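Local coordinates for haloacid dehalogenase/epoxide hydrolase family (Corynebacterium glutamicum ATCC 13032, PDB 2PR7), which is uncharacterised but probably acts as a hydrolase of the haloacid dehalogenase superfamily, and binds a calcium ion at a carboxylate-lined site, at residues G4-Y9 / C94-D99; T37-N42 / D62-S67; E73-A78 / I101-G106. One frame throughout, in Å; residues are numbered along the deposited sequence.

Contact 1 (G4-Y9 / C94-D99); sequences GLIVDY and CVLVDD. With CA (calcium ion), chain C.
C94 CB meets I6 CD1 at 3.8 Å, the isoleucine reaching back toward the start of its strand. SG stands beside its own backbone N (chi1 -60°) and lies next to CA of G4, which puts no side chain in its way. V95 then engages the parallel neighbour with both backbone polar atoms. Its N donates to G4 O at 2.9 Å, and its O accepts from I6 N at 2.8 Å. Its side chain lies on the opposite face from I6, where helix 120-131 packs through L130 and F131. L96 returns to the face of I6. With CG turned anti to the backbone N (chi1 172°), its CD1 reaches I6 CG2 at 3.6 Å, on the side covered by helix 77-86. V97 shares the face of L5, and its CG2 touches L5 CD1 at 3.6 Å. V97 N donates to I6 O, and V97 O accepts from D8 N at 3.1 Å.

D98 brings its carboxylate beside D8, the two planes 35° apart. OD2 of D98 is held by K74 and N103, while OD1 takes the N-H of S100 and a metal-bound water. D99 binds calcium through OD1 at 2.4 Å, and D8 OD2 binds it at 2.2 Å. A10 O and three waters complete the site. This is the carboxyl end of the Rossmann-like sheet, where relatives in the superfamily carry their first and fourth motifs and usually hold magnesium. Three carboxylates gather here, and calcium and K74 probably offset their mutual repulsion.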
loop_
_atom_site.group_PDB
_atom_site.type_symbol
_atom_site.label_atom_id
_atom_site.label_comp_id
_atom_site.label_asym_id
_atom_site.label_seq_id
_atom_site.Cartn_x
_atom_site.Cartn_y
_atom_site.Cartn_z
ATOM N N GLY A 4 -8.174 -1.028 -5.318
ATOM C CA GLY A 4 -6.832 -1.439 -5.018
ATOM C C GLY A 4 -6.193 -0.529 -3.985
ATOM O O GLY A 4 -6.315 0.684 -4.075
ATOM N N LEU A 5 -5.490 -1.129 -3.021
ATOM C CA LEU A 5 -4.741 -0.405 -1.970
ATOM C C LEU A 5 -3.285 -0.804 -2.044
ATOM O O LEU A 5 -2.936 -1.982 -1.772
ATOM C CB LEU A 5 -5.335 -0.740 -0.609
ATOM C CG LEU A 5 -4.636 -0.207 0.669
ATOM C CD1 LEU A 5 -4.476 1.328 0.644
ATOM C CD2 LEU A 5 -5.440 -0.656 1.898
ATOM N N ILE A 6 -2.458 0.199 -2.358
ATOM C CA ILE A 6 -1.006 0.037 -2.547
ATOM C C ILE A 6 -0.374 0.801 -1.359
ATOM O O ILE A 6 -0.670 1.973 -1.165
ATOM C CB ILE A 6 -0.509 0.570 -3.877
ATOM C CG1 ILE A 6 -1.264 -0.056 -5.074
ATOM C CG2 ILE A 6 1.042 0.402 -3.961
ATOM C CD1 ILE A 6 -0.905 0.548 -6.435
ATOM N N VAL A 7 0.389 0.121 -0.509
ATOM C CA VAL A 7 0.968 0.753 0.683
ATOM C C VAL A 7 2.459 0.531 0.775
ATOM O O VAL A 7 2.955 -0.477 0.304
ATOM C CB VAL A 7 0.323 0.257 1.977
ATOM C CG1 VAL A 7 -1.238 0.218 1.851
ATOM C CG2 VAL A 7 0.836 -1.091 2.368
ATOM N N ASP A 8 3.150 1.510 1.346
ATOM C CA ASP A 8 4.574 1.365 1.599
ATOM C C ASP A 8 4.732 0.518 2.816
ATOM O O ASP A 8 3.782 0.298 3.566
ATOM C CB ASP A 8 5.306 2.700 1.756
ATOM C CG ASP A 8 6.818 2.551 1.549
ATOM O OD1 ASP A 8 7.343 1.410 1.298
ATOM O OD2 ASP A 8 7.479 3.536 1.594
ATOM N N TYR A 9 5.927 -0.033 3.007
ATOM C CA TYR A 9 6.231 -0.744 4.222
ATOM C C TYR A 9 6.933 0.205 5.222
ATOM O O TYR A 9 6.346 0.583 6.251
ATOM C CB TYR A 9 7.113 -1.979 3.914
ATOM C CG TYR A 9 7.410 -2.749 5.124
ATOM C CD1 TYR A 9 6.462 -3.597 5.658
ATOM C CD2 TYR A 9 8.627 -2.587 5.790
ATOM C CE1 TYR A 9 6.720 -4.301 6.795
ATOM C CE2 TYR A 9 8.898 -3.282 6.947
ATOM C CZ TYR A 9 7.944 -4.142 7.445
ATOM O OH TYR A 9 8.212 -4.865 8.584
ATOM N N CYS A 94 -6.635 2.468 -8.159
ATOM C CA CYS A 94 -5.811 2.224 -6.968
ATOM C C CYS A 94 -5.559 3.485 -6.192
ATOM O O CYS A 94 -5.386 4.581 -6.790
ATOM C CB CYS A 94 -4.478 1.601 -7.333
ATOM S SG CYS A 94 -4.549 0.007 -8.194
ATOM N N VAL A 95 -5.440 3.276 -4.880
ATOM C CA VAL A 95 -5.003 4.241 -3.890
ATOM C C VAL A 95 -3.563 3.912 -3.468
ATOM O O VAL A 95 -3.290 2.763 -3.083
ATOM C CB VAL A 95 -5.866 4.194 -2.616
ATOM C CG1 VAL A 95 -5.410 5.326 -1.676
ATOM C CG2 VAL A 95 -7.389 4.376 -2.942
ATOM N N LEU A 96 -2.678 4.896 -3.407
ATOM C CA LEU A 96 -1.353 4.708 -2.848
ATOM C C LEU A 96 -1.305 5.385 -1.478
ATOM O O LEU A 96 -1.635 6.589 -1.394
ATOM C CB LEU A 96 -0.271 5.349 -3.720
ATOM C CG LEU A 96 1.128 5.347 -3.051
ATOM C CD1 LEU A 96 1.714 3.887 -3.157
ATOM C CD2 LEU A 96 2.108 6.374 -3.625
ATOM N N VAL A 97 -0.847 4.675 -0.463
ATOM C CA VAL A 97 -0.592 5.267 0.800
ATOM C C VAL A 97 0.927 5.241 1.038
ATOM O O VAL A 97 1.535 4.185 1.076
ATOM C CB VAL A 97 -1.348 4.505 1.927
ATOM C CG1 VAL A 97 -0.980 5.067 3.367
ATOM C CG2 VAL A 97 -2.876 4.424 1.676
ATOM N N ASP A 98 1.527 6.395 1.274
ATOM C CA ASP A 98 2.981 6.464 1.359
ATOM C C ASP A 98 3.359 7.667 2.215
ATOM O O ASP A 98 2.695 8.728 2.171
ATOM C CB ASP A 98 3.549 6.613 -0.062
ATOM C CG ASP A 98 5.037 6.230 -0.201
ATOM O OD1 ASP A 98 5.903 6.882 0.407
ATOM O OD2 ASP A 98 5.333 5.339 -1.010
ATOM N N ASP A 99 4.445 7.524 2.964
ATOM C CA ASP A 99 4.922 8.604 3.832
ATOM C C ASP A 99 5.835 9.615 3.097
ATOM O O ASP A 99 6.294 10.571 3.698
ATOM C CB ASP A 99 5.630 8.062 5.080
ATOM C CG ASP A 99 6.904 7.333 4.753
ATOM O OD1 ASP A 99 6.875 6.586 3.786
ATOM O OD2 ASP A 99 7.926 7.526 5.422
HETATM CA CA CA C . 8.344 4.826 3.175
HETATM O O HOH W 1 8.278 6.444 1.359
HETATM O O HOH W 2 10.427 5.790 4.618
HETATM O O HOH W 3 10.728 4.593 2.700
#

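Contact 2 (T37-N42 / D62-S67)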
loop_
_atom_site.group_PDB
_atom_site.type_symbol
_atom_site.label_atom_id
_atom_site.label_comp_id
_atom_site.label_asym_id
_atom_site.label_seq_id
_atom_site.Cartn_x
_atom_site.Cartn_y
_atom_site.Cartn_z
ATOM N N THR A 37 -4.670 -5.755 -2.310
ATOM C CA THR A 37 -3.671 -5.094 -1.485
ATOM C C THR A 37 -2.274 -5.459 -1.918
ATOM O O THR A 37 -1.950 -6.628 -2.110
ATOM C CB THR A 37 -3.855 -5.431 0.006
ATOM O OG1 THR A 37 -3.903 -6.859 0.219
ATOM C CG2 THR A 37 -5.144 -4.824 0.485
ATOM N N VAL A 38 -1.445 -4.427 -2.104
ATOM C CA VAL A 38 -0.048 -4.593 -2.496
ATOM C C VAL A 38 0.833 -3.725 -1.620
ATOM O O VAL A 38 0.504 -2.563 -1.366
ATOM C CB VAL A 38 0.204 -4.182 -3.962
ATOM C CG1 VAL A 38 1.657 -4.477 -4.348
ATOM C CG2 VAL A 38 -0.684 -4.899 -4.854
ATOM N N ILE A 39 1.947 -4.275 -1.151
ATOM C CA ILE A 39 3.001 -3.484 -0.541
ATOM C C ILE A 39 3.963 -3.179 -1.670
ATOM O O ILE A 39 4.441 -4.096 -2.353
ATOM C CB ILE A 39 3.742 -4.230 0.593
ATOM C CG1 ILE A 39 2.800 -4.446 1.781
ATOM C CG2 ILE A 39 4.997 -3.465 1.002
ATOM C CD1 ILE A 39 3.344 -5.259 2.920
ATOM N N LEU A 40 4.197 -1.888 -1.887
ATOM C CA LEU A 40 5.148 -1.412 -2.910
ATOM C C LEU A 40 6.190 -0.645 -2.148
ATOM O O LEU A 40 5.934 0.457 -1.629
ATOM C CB LEU A 40 4.526 -0.531 -3.981
ATOM C CG LEU A 40 5.418 0.011 -5.105
ATOM C CD1 LEU A 40 5.978 -1.144 -5.960
ATOM C CD2 LEU A 40 4.656 1.005 -5.937
ATOM N N SER A 41 7.382 -1.228 -2.064
ATOM C CA SER A 41 8.419 -0.675 -1.230
ATOM C C SER A 41 9.711 -0.406 -2.011
ATOM O O SER A 41 10.161 -1.278 -2.775
ATOM C CB SER A 41 8.699 -1.682 -0.121
ATOM O OG SER A 41 9.813 -1.338 0.683
ATOM N N ASN A 42 10.343 0.741 -1.752
ATOM C CA ASN A 42 11.662 1.019 -2.287
ATOM C C ASN A 42 12.620 0.397 -1.270
ATOM O O ASN A 42 12.847 0.981 -0.219
ATOM C CB ASN A 42 11.936 2.514 -2.413
ATOM C CG ASN A 42 11.321 3.131 -3.683
ATOM O OD1 ASN A 42 10.670 2.455 -4.471
ATOM N ND2 ASN A 42 11.544 4.437 -3.885
ATOM N N ASP A 62 -2.062 -9.183 -0.503
ATOM C CA ASP A 62 -2.082 -10.029 -1.697
ATOM C C ASP A 62 -0.695 -10.178 -2.307
ATOM O O ASP A 62 -0.320 -11.281 -2.738
ATOM C CB ASP A 62 -3.028 -9.492 -2.759
ATOM C CG ASP A 62 -4.466 -9.604 -2.337
ATOM O OD1 ASP A 62 -4.891 -10.710 -1.931
ATOM O OD2 ASP A 62 -5.172 -8.591 -2.402
ATOM N N LYS A 63 0.068 -9.074 -2.346
ATOM C CA LYS A 63 1.356 -9.103 -2.994
ATOM C C LYS A 63 2.348 -8.143 -2.338
ATOM O O LYS A 63 1.964 -7.088 -1.888
ATOM C CB LYS A 63 1.196 -8.688 -4.433
ATOM C CG LYS A 63 0.227 -9.507 -5.273
ATOM C CD LYS A 63 0.820 -10.810 -5.714
ATOM C CE LYS A 63 -0.107 -11.490 -6.710
ATOM N NZ LYS A 63 -1.529 -11.389 -6.274
ATOM N N VAL A 64 3.629 -8.491 -2.408
ATOM C CA VAL A 64 4.713 -7.633 -1.993
ATOM C C VAL A 64 5.634 -7.422 -3.200
ATOM O O VAL A 64 6.113 -8.399 -3.816
ATOM C CB VAL A 64 5.487 -8.286 -0.809
ATOM C CG1 VAL A 64 6.835 -7.601 -0.580
ATOM C CG2 VAL A 64 4.653 -8.272 0.493
ATOM N N LEU A 65 5.886 -6.160 -3.515
ATOM C CA LEU A 65 6.788 -5.758 -4.599
ATOM C C LEU A 65 7.908 -4.882 -4.029
ATOM O O LEU A 65 7.633 -3.904 -3.324
ATOM C CB LEU A 65 6.064 -4.962 -5.714
ATOM C CG LEU A 65 5.065 -5.731 -6.569
ATOM C CD1 LEU A 65 4.506 -4.788 -7.663
ATOM C CD2 LEU A 65 5.687 -6.957 -7.163
ATOM N N LEU A 66 9.172 -5.210 -4.339
ATOM C CA LEU A 66 10.324 -4.507 -3.793
ATOM C C LEU A 66 11.138 -3.970 -4.953
ATOM O O LEU A 66 11.496 -4.727 -5.886
ATOM C CB LEU A 66 11.176 -5.484 -2.992
ATOM C CG LEU A 66 10.381 -6.157 -1.854
ATOM C CD1 LEU A 66 10.963 -7.444 -1.235
ATOM C CD2 LEU A 66 10.077 -5.125 -0.730
ATOM N N SER A 67 11.422 -2.674 -4.928
ATOM C CA SER A 67 12.144 -2.034 -6.026
ATOM C C SER A 67 13.443 -2.774 -6.434
ATOM O O SER A 67 13.736 -2.862 -7.611
ATOM C CB SER A 67 12.470 -0.604 -5.645
ATOM O OG SER A 67 13.319 -0.551 -4.514
HETATM O O HOH W 4 -6.234 -7.973 -0.229
#
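T37 and D62 cross at about a right angle, T37 near the start of strand 36-41 and D62 just ahead of strand 63-66. D62 CG stands beside its own backbone N (chi1 -69°), which brings OD2 back to the amide of T37. T37 N donates to D62 OD2 at 2.9 Å, on the anti side of the oxygen and 18° out of the carboxylate plane. The exchange is mutual, since T37 OG1 accepts from D62 N at 3.1 Å. A water accepts a hydrogen bond from T37 OG1 and donates one to D62 OD2.

Further along, I39 and V64 lie side by side and point the same way. I39 CD1 meets V64 CG2 at 4.1 Å, and helix 50-57 covers both through I52. L40 and L65 occupy the other face and cross at a slant. CG of L40 extends anti to its backbone N (chi1 -179°), and CD1 comes over L65 CB at 3.8 Å. Helix 77-86 covers this face. Back on the face of I39 and V64, L66 CD2 comes up to S41 CB at 3.8 Å. The last pair is N42 and S67. S67 OG sits close to N42 CA and accepts from D43 N, while N42 ND2 donates a hydrogen bond to K74 O.

Between these side chains run regular parallel bonds, such as L65 N to I39 O at 2.8 Å and S67 N to S41 O at 2.9 Å. The strands form a beta-alpha-beta unit with helix 50-57, and strand 63-66 is the sheet's edge. S41 ends its strand where superfamily relatives carry motif II, and is probably its serine or threonine position. T37 and D62 thus clasp each other by amide, hydroxyl and carboxylate, while the side chains of I39/V64 and L40/L65 meet by apolar contact, each face covered by a helix.

Contact 3 (E73-A78 / I101-G106)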
loop_
_atom_site.group_PDB
_atom_site.type_symbol
_atom_site.label_atom_id
_atom_site.label_comp_id
_atom_site.label_asym_id
_atom_site.label_seq_id
_atom_site.Cartn_x
_atom_site.Cartn_y
_atom_site.Cartn_z
ATOM N N GLU A 73 11.664 1.982 -9.300
ATOM C CA GLU A 73 11.357 2.448 -7.976
ATOM C C GLU A 73 10.330 3.586 -8.002
ATOM O O GLU A 73 10.197 4.302 -8.981
ATOM C CB GLU A 73 12.610 2.905 -7.237
ATOM C CG GLU A 73 13.369 4.007 -7.892
ATOM C CD GLU A 73 14.753 4.217 -7.250
ATOM O OE1 GLU A 73 15.157 3.452 -6.347
ATOM O OE2 GLU A 73 15.450 5.160 -7.676
ATOM N N LYS A 74 9.619 3.751 -6.904
ATOM C CA LYS A 74 8.763 4.914 -6.744
ATOM C C LYS A 74 9.707 6.099 -6.754
ATOM O O LYS A 74 10.781 6.007 -6.177
ATOM C CB LYS A 74 8.030 4.838 -5.403
ATOM C CG LYS A 74 7.119 3.614 -5.262
ATOM C CD LYS A 74 6.473 3.544 -3.886
ATOM C CE LYS A 74 7.437 3.236 -2.742
ATOM N NZ LYS A 74 6.843 3.163 -1.427
ATOM N N PRO A 75 9.283 7.237 -7.308
ATOM C CA PRO A 75 7.965 7.562 -7.876
ATOM C C PRO A 75 7.716 7.247 -9.358
ATOM O O PRO A 75 6.722 7.702 -9.915
ATOM C CB PRO A 75 7.847 9.070 -7.592
ATOM C CG PRO A 75 9.253 9.534 -7.779
ATOM C CD PRO A 75 10.114 8.447 -7.188
ATOM N N GLU A 76 8.559 6.424 -9.971
ATOM C CA GLU A 76 8.421 6.115 -11.404
ATOM C C GLU A 76 7.083 5.486 -11.686
ATOM O O GLU A 76 6.640 4.597 -10.929
ATOM C CB GLU A 76 9.493 5.138 -11.879
ATOM C CG GLU A 76 10.917 5.617 -11.678
ATOM C CD GLU A 76 11.918 4.659 -12.270
ATOM O OE1 GLU A 76 12.357 4.920 -13.407
ATOM O OE2 GLU A 76 12.247 3.643 -11.628
ATOM N N GLU A 77 6.432 5.941 -12.757
ATOM C CA GLU A 77 5.128 5.406 -13.139
ATOM C C GLU A 77 5.175 3.870 -13.249
ATOM O O GLU A 77 4.240 3.190 -12.858
ATOM C CB GLU A 77 4.653 6.033 -14.449
ATOM C CG GLU A 77 3.366 5.441 -14.945
ATOM C CD GLU A 77 2.780 6.214 -16.123
ATOM O OE1 GLU A 77 3.063 7.424 -16.238
ATOM O OE2 GLU A 77 2.011 5.599 -16.901
ATOM N N ALA A 78 6.262 3.339 -13.810
ATOM C CA ALA A 78 6.459 1.879 -13.932
ATOM C C ALA A 78 6.326 1.080 -12.627
ATOM O O ALA A 78 5.838 -0.062 -12.627
ATOM C CB ALA A 78 7.791 1.576 -14.633
ATOM N N ILE A 101 5.971 12.442 0.278
ATOM C CA ILE A 101 5.124 13.313 -0.525
ATOM C C ILE A 101 5.458 13.197 -2.012
ATOM O O ILE A 101 4.540 13.203 -2.836
ATOM C CB ILE A 101 5.126 14.780 -0.041
ATOM C CG1 ILE A 101 3.979 15.548 -0.719
ATOM C CG2 ILE A 101 6.486 15.412 -0.277
ATOM C CD1 ILE A 101 2.579 14.938 -0.474
ATOM N N LEU A 102 6.729 13.048 -2.353
ATOM C CA LEU A 102 7.144 12.836 -3.704
ATOM C C LEU A 102 6.545 11.556 -4.320
ATOM O O LEU A 102 6.168 11.565 -5.527
ATOM C CB LEU A 102 8.681 12.818 -3.755
ATOM C CG LEU A 102 9.281 14.228 -3.521
ATOM C CD1 LEU A 102 10.795 14.187 -3.651
ATOM C CD2 LEU A 102 8.687 15.246 -4.502
ATOM N N ASN A 103 6.454 10.494 -3.521
ATOM C CA ASN A 103 5.831 9.262 -4.017
ATOM C C ASN A 103 4.323 9.457 -4.215
ATOM O O ASN A 103 3.771 9.055 -5.240
ATOM C CB ASN A 103 6.091 8.111 -3.110
ATOM C CG ASN A 103 7.514 7.631 -3.175
ATOM O OD1 ASN A 103 8.278 8.003 -4.044
ATOM N ND2 ASN A 103 7.872 6.800 -2.233
ATOM N N VAL A 104 3.699 10.149 -3.289
ATOM C CA VAL A 104 2.239 10.405 -3.376
ATOM C C VAL A 104 1.966 11.289 -4.579
ATOM O O VAL A 104 1.035 11.025 -5.345
ATOM C CB VAL A 104 1.676 11.024 -2.106
ATOM C CG1 VAL A 104 0.200 11.353 -2.263
ATOM C CG2 VAL A 104 1.863 10.093 -0.951
ATOM N N ARG A 105 2.746 12.336 -4.780
ATOM C CA ARG A 105 2.533 13.224 -5.940
ATOM C C ARG A 105 2.758 12.489 -7.260
ATOM O O ARG A 105 1.974 12.619 -8.195
ATOM C CB ARG A 105 3.487 14.420 -5.895
ATOM C CG ARG A 105 3.341 15.444 -7.059
ATOM C CD ARG A 105 1.888 15.985 -7.298
ATOM N NE ARG A 105 1.232 16.520 -6.113
ATOM C CZ ARG A 105 -0.085 16.719 -6.012
ATOM N NH1 ARG A 105 -0.883 16.476 -7.053
ATOM N NH2 ARG A 105 -0.616 17.198 -4.884
ATOM N N GLY A 106 3.802 11.674 -7.318
ATOM C CA GLY A 106 4.040 10.799 -8.434
ATOM C C GLY A 106 2.865 9.904 -8.750
ATOM O O GLY A 106 2.595 9.623 -9.918
HETATM O O HOH W 5 4.161 8.548 -11.717
#
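K74 and N103 both carry CG beside the backbone N (chi1 -61° and -72°), and their side chains meet at about a right angle. N103 OD1 comes up to K74 CB at 3.5 Å. N103 ND2 lies against K74 CE at 3.6 Å. The lysine chain bends at its third torsion (chi3 -69°) as it passes the amide. The two polar ends then share an acceptor, since K74 NZ forms a salt bridge with D98 OD2 and N103 ND2 donates to the same oxygen. K74 NZ also donates to L40 O.

Superfamily relatives bring a conserved lysine of motif III into the active site, and K74 is probably its counterpart. It lies in the loop before helix 77-86, about 5 Å from the calcium ion by its side chain.

P75 follows K74 through a cis peptide bond. In the conformer described, it too crosses N103 at about a right angle. N103 OD1 lies 3.7 Å from P75 CD and 3.5 Å from P75 N, which has no hydrogen to share. P75 CB rests on L102 O at 3.6 Å, at the first turns of helix 101-110. CB also faces CA of G106, which has no side chain to intervene. One water donates to both G106 O, at 2.6 Å, and P75 O, at 3.2 Å.

In the fold
The chain opens with strand 4-7, which waits until strand 94-98 for the partner that forms contact 1. Within that long loop, contact 2 closes a shorter one, from strand 36-41 through helix 50-57 to strand 63-66. Contact 3 starts after contact 2 has closed. It runs from the loop before helix 77-86 to helix 101-110, so it crosses contact 1. Contacts 1 and 2 belong to one sheet, and V7 N to V38 O at 2.8 Å is among the probable bonds joining them. Contact 3 ties the loop at 73-76 to the helix after strand 94-98. K74 reaches from it to D8 and D98 of contact 1 and L40 of contact 2.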